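Local coordinates for inositol 2-dehydrogenase (PDB 4HKT), which oxidises myo-inositol to scyllo-inosose with NAD(+) as hydride acceptor, the first step in the breakdown of myo-inositol to acetyl-CoA, at residues Val52-Ile55 / Asp56-Glu59; Leu107-Val110 / Ser111-Ala115; Ala302-Gly305 / Asn306-Leu309. All blocks are in the same frame, centred on the assembly; numbering follows the deposited sequence.

In the fold
All three contacts are local turns at helix ends. Interactions 1 and 3 begin helices 55-60 and 305-324 with a hydroxyl N-cap, whereas interaction 2 closes helix 100-112 with a Schellman motif. Interactions 1 and 2 lie at the surface of the NAD-binding Rossmann domain, their centres about 22 Å apart, and carry surface salt bridges: Asp-56 and Glu-59 with Arg-82 in one, Lys-108 with Asp-112 in the other. Interaction 3, nearer the centre of the chain and partly buried, instead turns a carboxylate into its cap as a capping box. It also meets interaction 2 directly, for Leu-107 CD2 packs 3.6 Å from Gly-305 CA. Interaction 1 stands apart from interaction 3, about 19 Å away at the nearest atoms.

Interaction 1 of 3, residues Val52-Ile55 / Asp56-Glu59; sequences VRTI and DAIE
Thr-54 caps the first turn of helix 55-60 by turning its hydroxyl back onto the backbone of Ala-57. The bond from Ala-57 N to Thr-54 OG1 is 3.1 Å long and bent, at 145°. A chi1 of 65° swings the hydroxyl in over the main chain, where it can face an amide that has no earlier helical carbonyl to bind. A threonine suits this N-cap because its hydroxyl, one carbon from CA, puts an acceptor close to the main chain. As a close packing contact that follows from the cap, Ala-57 CB lies 3.3 Å from Thr-54 OG1.

The main chain supplies the other bonds of the turn. Ile-58 N reaches Thr-54 O at 3.1 Å, and Glu-59 N meets Ile-55 O at 2.8 Å in an almost straight bond of 175°. Ala-57 N also leans toward Thr-54 O, but weakly.

Apolar contact comes from Arg-53 CB, which touches both Ala-57 CB and Ile-58 CG1, each at 4.0 Å; the alanine methyl leaves room for it alongside. The guanidinium of Arg-53 runs on in an extended chain to salt bridges with Glu-51 and Asp-63. The acids near the N-terminal end of the helix, Asp-56 and Glu-59, would probably interact favourably with the helix dipole, and both pair with Arg-82.

The turn follows edge strand 51-52 of the parallel Rossmann sheet. Ile-58 is buried against Ala-32 and Ala-34 of strand 28-34 and Phe-83 of helix 76-85, and Ile-55 packs on Leu-79 of that same helix.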
loop_
_atom_site.group_PDB
_atom_site.type_symbol
_atom_site.label_atom_id
_atom_site.label_comp_id
_atom_site.label_asym_id
_atom_site.label_seq_id
_atom_site.Cartn_x
_atom_site.Cartn_y
_atom_site.Cartn_z
ATOM N N VAL B 52 44.028 -5.790 -17.879
ATOM C CA VAL B 52 44.233 -6.784 -16.826
ATOM C C VAL B 52 45.644 -6.642 -16.291
ATOM O O VAL B 52 46.590 -6.882 -17.019
ATOM C CB VAL B 52 44.018 -8.213 -17.348
ATOM C CG1 VAL B 52 44.369 -9.251 -16.281
ATOM C CG2 VAL B 52 42.577 -8.371 -17.811
ATOM N N ARG B 53 45.786 -6.242 -15.027
ATOM C CA ARG B 53 47.104 -6.203 -14.373
ATOM C C ARG B 53 47.160 -7.138 -13.170
ATOM O O ARG B 53 46.152 -7.733 -12.775
ATOM C CB ARG B 53 47.480 -4.788 -13.930
ATOM C CG ARG B 53 47.533 -3.765 -15.045
ATOM C CD ARG B 53 47.970 -2.406 -14.545
ATOM N NE ARG B 53 47.701 -1.359 -15.537
ATOM C CZ ARG B 53 47.885 -0.051 -15.346
ATOM N NH1 ARG B 53 48.336 0.419 -14.189
ATOM N NH2 ARG B 53 47.612 0.806 -16.326
ATOM N N THR B 54 48.350 -7.285 -12.606
ATOM C CA THR B 54 48.502 -8.006 -11.357
ATOM C C THR B 54 48.258 -7.004 -10.231
ATOM O O THR B 54 48.194 -5.796 -10.475
ATOM C CB THR B 54 49.908 -8.602 -11.201
ATOM O OG1 THR B 54 50.866 -7.547 -11.102
ATOM C CG2 THR B 54 50.252 -9.508 -12.399
ATOM N N ILE B 55 48.139 -7.517 -9.011
ATOM C CA ILE B 55 47.993 -6.676 -7.816
ATOM C C ILE B 55 49.285 -5.902 -7.559
ATOM O O ILE B 55 49.255 -4.685 -7.332
ATOM C CB ILE B 55 47.571 -7.509 -6.590
ATOM C CG1 ILE B 55 46.140 -8.034 -6.824
ATOM C CG2 ILE B 55 47.682 -6.673 -5.310
ATOM C CD1 ILE B 55 45.671 -9.113 -5.873
ATOM N N ASP B 56 50.425 -6.587 -7.637
ATOM C CA ASP B 56 51.734 -5.920 -7.537
ATOM C C ASP B 56 51.838 -4.717 -8.498
ATOM O O ASP B 56 52.392 -3.675 -8.161
ATOM C CB ASP B 56 52.891 -6.907 -7.836
ATOM C CG ASP B 56 53.195 -7.872 -6.665
ATOM O OD1 ASP B 56 52.619 -7.723 -5.557
ATOM O OD2 ASP B 56 54.027 -8.791 -6.855
ATOM N N ALA B 57 51.315 -4.876 -9.697
ATOM C CA ALA B 57 51.423 -3.838 -10.714
ATOM C C ALA B 57 50.530 -2.662 -10.326
ATOM O O ALA B 57 50.945 -1.506 -10.352
ATOM C CB ALA B 57 51.027 -4.387 -12.079
ATOM N N ILE B 58 49.304 -2.970 -9.938
ATOM C CA ILE B 58 48.386 -1.927 -9.470
ATOM C C ILE B 58 48.971 -1.205 -8.259
ATOM O O ILE B 58 48.956 0.020 -8.213
ATOM C CB ILE B 58 46.965 -2.491 -9.235
ATOM C CG1 ILE B 58 46.345 -2.891 -10.575
ATOM C CG2 ILE B 58 46.074 -1.465 -8.543
ATOM C CD1 ILE B 58 45.214 -3.907 -10.478
ATOM N N GLU B 59 49.537 -1.946 -7.305
ATOM C CA GLU B 59 50.264 -1.328 -6.176
ATOM C C GLU B 59 51.351 -0.321 -6.612
ATOM O O GLU B 59 51.431 0.802 -6.077
ATOM C CB GLU B 59 50.882 -2.422 -5.314
ATOM C CG GLU B 59 51.492 -2.000 -3.973
ATOM C CD GLU B 59 52.088 -3.186 -3.232
ATOM O OE1 GLU B 59 52.423 -4.193 -3.902
ATOM O OE2 GLU B 59 52.239 -3.139 -1.996
#

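Interaction 2 of 3, residues Leu107-Val110 / Ser111-Ala115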
loop_
_atom_site.group_PDB
_atom_site.type_symbol
_atom_site.label_atom_id
_atom_site.label_comp_id
_atom_site.label_asym_id
_atom_site.label_seq_id
_atom_site.Cartn_x
_atom_site.Cartn_y
_atom_site.Cartn_z
ATOM N N LEU B 107 43.941 -0.521 10.920
ATOM C CA LEU B 107 43.561 0.877 11.116
ATOM C C LEU B 107 44.711 1.748 11.644
ATOM O O LEU B 107 44.798 2.905 11.301
ATOM C CB LEU B 107 42.351 0.968 12.054
ATOM C CG LEU B 107 41.080 0.232 11.562
ATOM C CD1 LEU B 107 39.910 0.458 12.504
ATOM C CD2 LEU B 107 40.708 0.602 10.123
ATOM N N LYS B 108 45.609 1.183 12.440
ATOM C CA LYS B 108 46.787 1.917 12.885
ATOM C C LYS B 108 47.676 2.236 11.650
ATOM O O LYS B 108 48.125 3.353 11.499
ATOM C CB LYS B 108 47.534 1.135 13.971
ATOM C CG LYS B 108 48.549 1.967 14.767
ATOM C CD LYS B 108 49.521 1.093 15.559
ATOM C CE LYS B 108 50.536 1.917 16.369
ATOM N NZ LYS B 108 51.057 3.108 15.624
ATOM N N VAL B 109 47.858 1.297 10.728
ATOM C CA VAL B 109 48.632 1.577 9.538
ATOM C C VAL B 109 47.923 2.656 8.713
ATOM O O VAL B 109 48.577 3.585 8.199
ATOM C CB VAL B 109 48.867 0.319 8.689
ATOM C CG1 VAL B 109 49.542 0.682 7.375
ATOM C CG2 VAL B 109 49.663 -0.734 9.475
ATOM N N VAL B 110 46.606 2.546 8.581
ATOM C CA VAL B 110 45.822 3.531 7.827
ATOM C C VAL B 110 45.946 4.932 8.447
ATOM O O VAL B 110 46.097 5.917 7.717
ATOM C CB VAL B 110 44.333 3.099 7.743
ATOM C CG1 VAL B 110 43.421 4.277 7.370
ATOM C CG2 VAL B 110 44.173 1.936 6.753
ATOM N N SER B 111 45.880 5.011 9.773
ATOM C CA SER B 111 46.068 6.274 10.476
ATOM C C SER B 111 47.511 6.829 10.333
ATOM O O SER B 111 47.698 8.012 10.046
ATOM C CB SER B 111 45.708 6.112 11.949
ATOM O OG SER B 111 45.916 7.332 12.614
ATOM N N ASP B 112 48.525 5.967 10.494
ATOM C CA ASP B 112 49.922 6.404 10.364
ATOM C C ASP B 112 50.273 6.941 8.967
ATOM O O ASP B 112 51.087 7.856 8.858
ATOM C CB ASP B 112 50.898 5.288 10.764
ATOM C CG ASP B 112 50.923 5.039 12.263
ATOM O OD1 ASP B 112 50.386 5.839 13.043
ATOM O OD2 ASP B 112 51.469 4.003 12.672
ATOM N N THR B 113 49.676 6.392 7.912
ATOM C CA THR B 113 49.969 6.811 6.544
ATOM C C THR B 113 49.008 7.868 6.019
ATOM O O THR B 113 49.086 8.262 4.843
ATOM C CB THR B 113 49.959 5.620 5.565
ATOM O OG1 THR B 113 48.648 5.025 5.510
ATOM C CG2 THR B 113 50.969 4.577 6.004
ATOM N N LYS B 114 48.077 8.287 6.861
ATOM C CA LYS B 114 47.015 9.232 6.456
ATOM C C LYS B 114 46.291 8.790 5.201
ATOM O O LYS B 114 45.940 9.602 4.316
ATOM C CB LYS B 114 47.613 10.645 6.299
ATOM C CG LYS B 114 48.056 11.225 7.636
ATOM C CD LYS B 114 49.300 12.107 7.525
ATOM C CE LYS B 114 48.981 13.596 7.509
ATOM N NZ LYS B 114 48.916 14.174 8.885
ATOM N N ALA B 115 46.051 7.486 5.132
ATOM C CA ALA B 115 45.306 6.889 4.055
ATOM C C ALA B 115 43.806 7.150 4.209
ATOM O O ALA B 115 43.286 7.313 5.305
ATOM C CB ALA B 115 45.594 5.385 3.983
HETATM O O HOH W 1 43.830 8.106 7.607
#
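Val-109 and Val-110 meet Thr-113 and Ala-115 in the C-terminal turn of helix 100-112, a Schellman motif that ends the helix of the beta-alpha-beta unit between strands 89-93 and 117-120. Lys-114, with its positive phi of 51°, turns the chain out of the helix. Its N binds Ser-111 O, and Ala-115 N reaches back to Val-110 O at 3.0 Å, in the carbonyl plane. Alongside the turn's hydrogen bonds, Ala-115 CB packs 4.2 Å from Val-110 CG1, the apolar contact that commonly accompanies the motif.

Val-109 O is gripped twice by one residue: Thr-113 N at 3.0 Å and Thr-113 OG1 at 3.1 Å come from opposite faces of its plane. The hydroxyl gets there because chi1 of 63° folds it back over the main chain. A valine in place of Thr-113 would probably leave Val-109 O with the amide bond alone and lose the second grip on the last turn. On the exposed flank Lys-108 and Asp-112, one turn apart, form a salt bridge: Lys-108 bends at its last torsion and brings NZ to 3.1 Å from Asp-112 OD2, at its syn lone pair.

Amides and the Thr-113 hydroxyl thus satisfy the last-turn carbonyls, with a water donating to Val-110 O in addition, while Lys-108 probably offsets the unfavourable placing of an acid at the negative end of the helix dipole.

Interaction 3 of 3, residues Ala302-Gly305 / Asn306-Leu309; sequences APSG and NDGL. With EDO (1,2-ethanediol), chain S.
Ser-304 and Asp-307 form a capping box at the start of helix 305-324, each side chain binding the backbone N of the other residue. In one half, Asp-307 N donates to Ser-304 OG at 3.1 Å. The chi1 of the serine, 67°, makes this bond possible by folding OG inward until it faces Asp-307 N. In the other half, Ser-304 N donates to Asp-307 OD2 at 2.9 Å, and this bond is the straighter, at 161°. It meets OD2 on the anti side and lies 30° out of the carboxylate plane. A short hydroxyl residue therefore suits the N-cap, and an aspartate three residues on is just long enough to return the bond.

Ordinary helical bonds continue the turn. Gly-308 N reaches Ser-304 O at 3.1 Å, and Leu-309 N lies in the plane of the Gly-305 carbonyl, 3.0 Å from its oxygen. Asp-307 N makes a further weak bond to Ser-304 O. As a glycine, Gly-305 leaves its buried spot without a side chain, and Leu-309 rests on helix 100-112.

Pro-303, preceded by a cis peptide bond, leads into the cap. Its ring packs against Phe-121, Arg-124 and Phe-125, and its backbone bonds to Val-119 of strand 117-120, tying the helix start to the edge of the Rossmann sheet. Charge is matched as well: Asp-307 OD1 forms a salt bridge with Arg-181, while OD2 serves the cap.

Close by, Pro-303 CA comes within 3.2 Å of Asp-307 OD2, and on the other carboxylate oxygen, OD1, a bound 1,2-ethanediol, probably from the crystallisation liquor, donates a weak hydrogen bond from its O2.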
loop_
_atom_site.group_PDB
_atom_site.type_symbol
_atom_site.label_atom_id
_atom_site.label_comp_id
_atom_site.label_asym_id
_atom_site.label_seq_id
_atom_site.Cartn_x
_atom_site.Cartn_y
_atom_site.Cartn_z
ATOM N N ALA B 302 32.723 8.391 5.791
ATOM C CA ALA B 302 31.747 7.506 6.432
ATOM C C ALA B 302 31.134 6.647 5.338
ATOM O O ALA B 302 30.758 7.169 4.314
ATOM C CB ALA B 302 30.656 8.302 7.131
ATOM N N PRO B 303 31.045 5.328 5.526
ATOM C CA PRO B 303 31.528 4.476 6.604
ATOM C C PRO B 303 33.065 4.342 6.620
ATOM O O PRO B 303 33.693 4.058 5.611
ATOM C CB PRO B 303 30.850 3.140 6.327
ATOM C CG PRO B 303 30.478 3.168 4.910
ATOM C CD PRO B 303 30.494 4.552 4.407
ATOM N N SER B 304 33.640 4.624 7.758
ATOM C CA SER B 304 35.060 4.588 7.960
ATOM C C SER B 304 35.534 3.189 8.393
ATOM O O SER B 304 34.744 2.271 8.640
ATOM C CB SER B 304 35.384 5.539 9.081
ATOM O OG SER B 304 34.830 5.049 10.321
ATOM N N GLY B 305 36.837 3.088 8.559
ATOM C CA GLY B 305 37.462 1.962 9.206
ATOM C C GLY B 305 36.883 1.696 10.565
ATOM O O GLY B 305 36.583 0.551 10.889
ATOM N N ASN B 306 36.735 2.733 11.382
ATOM C CA ASN B 306 36.166 2.528 12.702
ATOM C C ASN B 306 34.742 1.992 12.626
ATOM O O ASN B 306 34.326 1.205 13.485
ATOM C CB ASN B 306 36.223 3.796 13.552
ATOM C CG ASN B 306 35.822 3.529 14.996
ATOM O OD1 ASN B 306 36.494 2.761 15.714
ATOM N ND2 ASN B 306 34.665 4.077 15.410
ATOM N N ASP B 307 33.993 2.356 11.575
ATOM C CA ASP B 307 32.637 1.814 11.437
ATOM C C ASP B 307 32.713 0.331 11.137
ATOM O O ASP B 307 31.902 -0.434 11.650
ATOM C CB ASP B 307 31.815 2.537 10.361
ATOM C CG ASP B 307 31.491 3.990 10.732
ATOM O OD1 ASP B 307 31.181 4.283 11.910
ATOM O OD2 ASP B 307 31.597 4.862 9.829
ATOM N N GLY B 308 33.689 -0.102 10.332
ATOM C CA GLY B 308 33.880 -1.564 10.118
ATOM C C GLY B 308 34.245 -2.300 11.409
ATOM O O GLY B 308 33.757 -3.392 11.685
ATOM N N LEU B 309 35.104 -1.692 12.204
ATOM C CA LEU B 309 35.486 -2.264 13.464
ATOM C C LEU B 309 34.290 -2.352 14.424
ATOM O O LEU B 309 34.084 -3.369 15.100
ATOM C CB LEU B 309 36.604 -1.427 14.096
ATOM C CG LEU B 309 37.068 -1.870 15.493
ATOM C CD1 LEU B 309 37.501 -3.312 15.444
ATOM C CD2 LEU B 309 38.192 -0.987 16.018
HETATM C C1 EDO S . 26.725 7.236 12.961
HETATM O O1 EDO S . 26.253 7.522 11.638
HETATM C C2 EDO S . 27.327 5.822 13.033
HETATM O O2 EDO S . 28.277 5.598 11.967
#